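Local coordinates for protein CD180 antigen (Mus musculus, PDB 3T6Q) that may cooperate with MD-1 and TLR4 in the innate immune response of B cells to bacterial lipopolysaccharide, leading to NF-kappa-B activation, at residues A[241-246]-A[264-269]; A[570-573]-A[578-581]. All blocks are in the same frame, centred on the assembly; numbering follows the deposited sequence.

Interaction 1: A[241-246]-A[264-269]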
loop_
_atom_site.group_PDB
_atom_site.type_symbol
_atom_site.label_atom_id
_atom_site.label_comp_id
_atom_site.label_asym_id
_atom_site.label_seq_id
_atom_site.Cartn_x
_atom_site.Cartn_y
_atom_site.Cartn_z
ATOM N N GLU A 241 16.877 12.381 -17.200
ATOM C CA GLU A 241 16.372 13.370 -18.145
ATOM C C GLU A 241 17.520 14.260 -18.671
ATOM O O GLU A 241 18.523 14.498 -17.984
ATOM C CB GLU A 241 15.172 14.173 -17.583
ATOM C CG GLU A 241 15.481 15.190 -16.475
ATOM C CD GLU A 241 14.430 16.303 -16.376
ATOM O OE1 GLU A 241 13.762 16.438 -15.330
ATOM O OE2 GLU A 241 14.281 17.057 -17.351
ATOM N N ASP A 242 17.368 14.739 -19.902
ATOM C CA ASP A 242 18.360 15.611 -20.531
ATOM C C ASP A 242 18.487 16.911 -19.748
ATOM O O ASP A 242 17.482 17.578 -19.490
ATOM C CB ASP A 242 17.964 15.895 -21.993
ATOM C CG ASP A 242 17.773 14.610 -22.818
ATOM O OD1 ASP A 242 18.624 13.691 -22.747
ATOM O OD2 ASP A 242 16.760 14.521 -23.547
ATOM N N ILE A 243 19.709 17.241 -19.326
ATOM C CA ILE A 243 19.955 18.495 -18.587
ATOM C C ILE A 243 20.499 19.549 -19.543
ATOM O O ILE A 243 21.493 19.317 -20.230
ATOM C CB ILE A 243 20.923 18.325 -17.387
ATOM C CG1 ILE A 243 20.365 17.319 -16.359
ATOM C CG2 ILE A 243 21.205 19.665 -16.710
ATOM C CD1 ILE A 243 19.235 17.853 -15.492
ATOM N N SER A 244 19.838 20.703 -19.603
ATOM C CA SER A 244 20.339 21.841 -20.400
ATOM C C SER A 244 19.908 23.103 -19.655
ATOM O O SER A 244 19.161 22.978 -18.683
ATOM C CB SER A 244 19.707 21.809 -21.790
ATOM O OG SER A 244 18.312 22.030 -21.690
ATOM N N PRO A 245 20.390 24.302 -20.079
ATOM C CA PRO A 245 20.004 25.551 -19.382
ATOM C C PRO A 245 18.486 25.730 -19.293
ATOM O O PRO A 245 18.004 26.303 -18.305
ATOM C CB PRO A 245 20.627 26.647 -20.265
ATOM C CG PRO A 245 21.813 25.992 -20.886
ATOM C CD PRO A 245 21.402 24.563 -21.129
ATOM N N ALA A 246 17.745 25.237 -20.302
ATOM C CA ALA A 246 16.268 25.375 -20.328
ATOM C C ALA A 246 15.546 24.879 -19.069
ATOM O O ALA A 246 14.542 25.452 -18.673
ATOM C CB ALA A 246 15.659 24.692 -21.554
ATOM N N HIS A 264 21.919 13.798 -11.434
ATOM C CA HIS A 264 21.453 14.171 -12.775
ATOM C C HIS A 264 22.583 14.151 -13.743
ATOM O O HIS A 264 23.771 14.288 -13.355
ATOM C CB HIS A 264 20.769 15.554 -12.777
ATOM C CG HIS A 264 19.445 15.546 -12.065
ATOM N ND1 HIS A 264 18.324 15.012 -12.626
ATOM C CD2 HIS A 264 19.097 15.951 -10.782
ATOM C CE1 HIS A 264 17.303 15.108 -11.761
ATOM N NE2 HIS A 264 17.776 15.668 -10.615
ATOM N N TYR A 265 22.250 13.993 -15.018
ATOM C CA TYR A 265 23.289 13.836 -16.031
ATOM C C TYR A 265 23.707 15.187 -16.622
ATOM O O TYR A 265 23.112 15.647 -17.595
ATOM C CB TYR A 265 22.815 12.874 -17.117
ATOM C CG TYR A 265 23.885 12.409 -18.085
ATOM C CD1 TYR A 265 23.769 12.674 -19.461
ATOM C CD2 TYR A 265 25.011 11.703 -17.637
ATOM C CE1 TYR A 265 24.735 12.242 -20.353
ATOM C CE2 TYR A 265 25.982 11.262 -18.532
ATOM C CZ TYR A 265 25.832 11.543 -19.882
ATOM O OH TYR A 265 26.777 11.123 -20.777
ATOM N N PHE A 266 24.734 15.806 -16.024
ATOM C CA PHE A 266 25.257 17.080 -16.494
ATOM C C PHE A 266 26.343 16.977 -17.584
ATOM O O PHE A 266 26.354 17.816 -18.466
ATOM C CB PHE A 266 25.786 17.952 -15.344
ATOM C CG PHE A 266 24.706 18.660 -14.530
ATOM C CD1 PHE A 266 24.509 20.057 -14.656
ATOM C CD2 PHE A 266 23.930 17.976 -13.578
ATOM C CE1 PHE A 266 23.539 20.715 -13.858
ATOM C CE2 PHE A 266 22.973 18.628 -12.783
ATOM C CZ PHE A 266 22.766 19.995 -12.934
ATOM N N PHE A 267 27.218 15.972 -17.541
ATOM C CA PHE A 267 28.284 15.783 -18.583
ATOM C C PHE A 267 28.159 16.670 -19.850
ATOM O O PHE A 267 27.093 16.716 -20.478
ATOM C CB PHE A 267 28.378 14.295 -18.996
ATOM C CG PHE A 267 29.429 14.019 -20.050
ATOM C CD1 PHE A 267 29.059 13.777 -21.383
ATOM C CD2 PHE A 267 30.792 14.008 -19.721
ATOM C CE1 PHE A 267 30.025 13.528 -22.365
ATOM C CE2 PHE A 267 31.761 13.767 -20.702
ATOM C CZ PHE A 267 31.379 13.528 -22.024
ATOM N N ASN A 268 29.237 17.364 -20.234
ATOM C CA ASN A 268 29.226 18.241 -21.448
ATOM C C ASN A 268 28.226 19.402 -21.336
ATOM O O ASN A 268 27.473 19.752 -22.244
ATOM C CB ASN A 268 29.032 17.478 -22.783
ATOM C CG ASN A 268 29.454 18.319 -24.008
ATOM O OD1 ASN A 268 28.838 18.277 -25.072
ATOM N ND2 ASN A 268 30.494 19.093 -23.839
ATOM N N ILE A 269 28.289 20.000 -20.177
ATOM C CA ILE A 269 27.493 21.116 -19.759
ATOM C C ILE A 269 27.775 22.400 -20.604
ATOM O O ILE A 269 28.920 22.704 -20.945
ATOM C CB ILE A 269 27.858 21.277 -18.261
ATOM C CG1 ILE A 269 26.960 22.194 -17.523
ATOM C CG2 ILE A 269 29.291 21.771 -18.074
ATOM C CD1 ILE A 269 27.400 22.267 -16.079
HETATM O O HOH W 1 19.638 13.733 -15.693
HETATM O O HOH W 2 24.198 19.463 -19.239
#
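Ile243 is the one residue of 241-246 that reaches the other segment with its side chain, and its two branches meet different partners: the methyl CG2 the Phe266 ring, the CG1-CD1 branch Tyr265 O and His264. CG2 stands anti to the backbone N, which places this methyl over one face of the Phe266 ring. It lies 3.9 Å from the ring centroid and only 15° off the normal, a CH-pi contact shifted a little toward the CD1-CE1 rim. The other branch, CG1, is anti to the carbonyl carbon (chi1 -60°) and passes 3.4 Å from Tyr265 O, a close van der Waals approach between a methylene and a carbonyl oxygen. At the end of that branch CD1 rests 3.9 Å from CB of His264 and meets the imidazole obliquely, the two side chains running at about a right angle. A beta-branched residue suits this place because it fills two directions at once, toward the phenyl face and toward the imidazole.

The segments are loops of successive turns of the leucine-rich-repeat solenoid, one before strand 255-260 and the other after it, the second lying in LRR 8. Here the backbones are joined by water. One molecule donates to Glu241 O and accepts from Tyr265 N, 2.7 Å from each, and lies in the plane of the His264 ring at its edge. A second donates both to Ile243 O, at 2.9 Å, and to Phe266 O, at 2.8 Å, bridging two carbonyls that could not bond to each other directly.

His264 is buried, and its NE2 is hydrogen-bonded to Leu232 O; an imidazole can thus pack against the isoleucine and still satisfy a backbone carbonyl. Leu215, at the start of helix 215-221, touches both Ile243 and His264, while its N bonds to Glu241 OE1.

Interaction 2: A[570-573]-A[578-581]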
loop_
_atom_site.group_PDB
_atom_site.type_symbol
_atom_site.label_atom_id
_atom_site.label_comp_id
_atom_site.label_asym_id
_atom_site.label_seq_id
_atom_site.Cartn_x
_atom_site.Cartn_y
_atom_site.Cartn_z
ATOM N N GLU A 570 43.118 -4.157 45.705
ATOM C CA GLU A 570 42.537 -3.316 46.770
ATOM C C GLU A 570 42.203 -1.891 46.245
ATOM O O GLU A 570 41.098 -1.371 46.464
ATOM C CB GLU A 570 43.505 -3.248 47.957
ATOM C CG GLU A 570 43.449 -4.527 48.819
ATOM C CD GLU A 570 44.530 -4.620 49.906
ATOM O OE1 GLU A 570 45.190 -3.611 50.220
ATOM O OE2 GLU A 570 44.725 -5.727 50.456
ATOM N N TRP A 571 43.156 -1.305 45.522
ATOM C CA TRP A 571 42.989 0.001 44.884
ATOM C C TRP A 571 41.795 -0.013 43.978
ATOM O O TRP A 571 41.002 0.953 43.979
ATOM C CB TRP A 571 44.264 0.403 44.127
ATOM C CG TRP A 571 44.177 1.723 43.397
ATOM C CD1 TRP A 571 44.633 2.954 43.833
ATOM C CD2 TRP A 571 43.600 1.977 42.064
ATOM N NE1 TRP A 571 44.378 3.924 42.905
ATOM C CE2 TRP A 571 43.744 3.412 41.828
ATOM C CE3 TRP A 571 42.968 1.201 41.110
ATOM C CZ2 TRP A 571 43.302 4.019 40.652
ATOM C CZ3 TRP A 571 42.508 1.828 39.925
ATOM C CH2 TRP A 571 42.672 3.206 39.715
ATOM N N TYR A 572 41.655 -1.084 43.187
ATOM C CA TYR A 572 40.576 -1.236 42.211
ATOM C C TYR A 572 39.207 -1.100 42.868
ATOM O O TYR A 572 38.325 -0.405 42.333
ATOM C CB TYR A 572 40.688 -2.579 41.490
ATOM C CG TYR A 572 39.781 -2.765 40.277
ATOM C CD1 TYR A 572 38.478 -3.283 40.412
ATOM C CD2 TYR A 572 40.227 -2.441 38.996
ATOM C CE1 TYR A 572 37.657 -3.463 39.303
ATOM C CE2 TYR A 572 39.429 -2.653 37.880
ATOM C CZ TYR A 572 38.140 -3.146 38.037
ATOM O OH TYR A 572 37.347 -3.336 36.924
ATOM N N LYS A 573 39.053 -1.743 44.027
ATOM C CA LYS A 573 37.813 -1.731 44.803
ATOM C C LYS A 573 37.527 -0.365 45.406
ATOM O O LYS A 573 36.375 0.002 45.572
ATOM C CB LYS A 573 37.884 -2.747 45.949
ATOM C CG LYS A 573 38.079 -4.191 45.522
ATOM C CD LYS A 573 38.302 -5.113 46.728
ATOM C CE LYS A 573 37.049 -5.902 47.086
ATOM N NZ LYS A 573 36.616 -6.753 45.936
ATOM N N LYS A 578 36.861 5.892 39.176
ATOM C CA LYS A 578 37.902 6.259 38.196
ATOM C C LYS A 578 38.003 5.236 37.048
ATOM O O LYS A 578 38.855 5.364 36.187
ATOM C CB LYS A 578 39.272 6.437 38.862
ATOM C CG LYS A 578 39.331 7.500 39.941
ATOM C CD LYS A 578 40.749 7.661 40.476
ATOM C CE LYS A 578 40.729 8.667 41.599
ATOM N NZ LYS A 578 40.697 10.040 41.003
ATOM N N LEU A 579 37.134 4.236 37.013
ATOM C CA LEU A 579 37.319 3.143 36.056
ATOM C C LEU A 579 36.200 3.053 35.053
ATOM O O LEU A 579 35.036 3.111 35.428
ATOM C CB LEU A 579 37.548 1.783 36.772
ATOM C CG LEU A 579 38.877 1.686 37.570
ATOM C CD1 LEU A 579 38.777 0.677 38.698
ATOM C CD2 LEU A 579 40.056 1.347 36.671
ATOM N N GLU A 580 36.566 2.882 33.784
ATOM C CA GLU A 580 35.630 2.763 32.673
ATOM C C GLU A 580 35.596 1.316 32.142
ATOM O O GLU A 580 36.639 0.669 32.069
ATOM C CB GLU A 580 36.105 3.706 31.555
ATOM C CG GLU A 580 35.223 3.718 30.322
ATOM C CD GLU A 580 35.738 4.664 29.247
ATOM O OE1 GLU A 580 35.205 5.780 29.149
ATOM O OE2 GLU A 580 36.695 4.315 28.527
ATOM N N ASP A 581 34.416 0.828 31.739
ATOM C CA ASP A 581 34.262 -0.548 31.234
ATOM C C ASP A 581 34.748 -1.612 32.266
ATOM O O ASP A 581 35.393 -2.606 31.876
ATOM C CB ASP A 581 35.004 -0.714 29.887
ATOM C CG ASP A 581 34.348 0.094 28.756
ATOM O OD1 ASP A 581 33.224 0.556 28.973
ATOM O OD2 ASP A 581 34.939 0.286 27.669
#
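Within the C-terminal capping region of the leucine-rich-repeat solenoid (LRRCT), helix 566-574 packs two aromatic side chains against Leu579 on the short, weakly bonded strand that follows it. The leucine points at the helix with CG anti to its own carbonyl carbon (chi1 -67°), and CD1 makes the closer contacts, CD2 adding to the packing on the indole. CD1 sits over one face of the Tyr572 ring, 3.7 Å from the centroid and 22° off the normal. This CH-pi contact leans toward the CD2-CE2 rim, where CD1 is 3.5 Å from Tyr572 CD2 and equally far from CE2.

The same methyl also lies 4.1 Å from CZ3 of Trp571, and CD2 approaches that indole carbon at the same distance. Leu579 therefore enters between two neighbouring aromatic side chains. Both carry CG anti to the backbone N (chi1 178° for Trp571), a torsion that brings their rings closer to the strand than their CB atoms alone would suggest. A branched aliphatic residue fits here: one methyl can lie on the phenol while both meet the benzene part of the indole.

Lys578 adds a looser contact, the methylene CD, midway along a chain that is extended as far as CE, lying 4.5 Å from Trp571 CZ2. Its NZ continues past the indole to the carbonyl oxygens of Ser547 and Gln549, and Trp571 NE1 bonds to Ser547 OG, so the amine and the indole N-H both bind at the C-terminal end of helix 543-547, the amine also reaching just beyond it.

The tryptophan also lies against Leu543 and Leu546 of that helix and against Ile552 of strand 551-553. Backbone hydrogen bonds join Lys578 and Glu580 to Ile552, setting strand 579-580 beside strand 551-553, while Tyr572 is further packed by Thr582, Thr585 and Leu598.

Interaction 1 comes first along the chain and closes before interaction 2 opens. Their centres are about 63 Å apart and their nearest atoms about 43 Å, so they do not touch; they lie on opposite sides of the chain's centre. What they share is the curved solenoid and its run of parallel strands. Contact 241-246/264-269 flanks strand 255-260 within that run and joins loops of successive turns, whereas contact 570-573/578-581 belongs to the C-terminal cap, where strand 579-580 forms the outermost position beside 551-553. One thus ties neighbouring turns together inside the extracellular arc, and the other packs a helix of the cap against the outermost strand of the run.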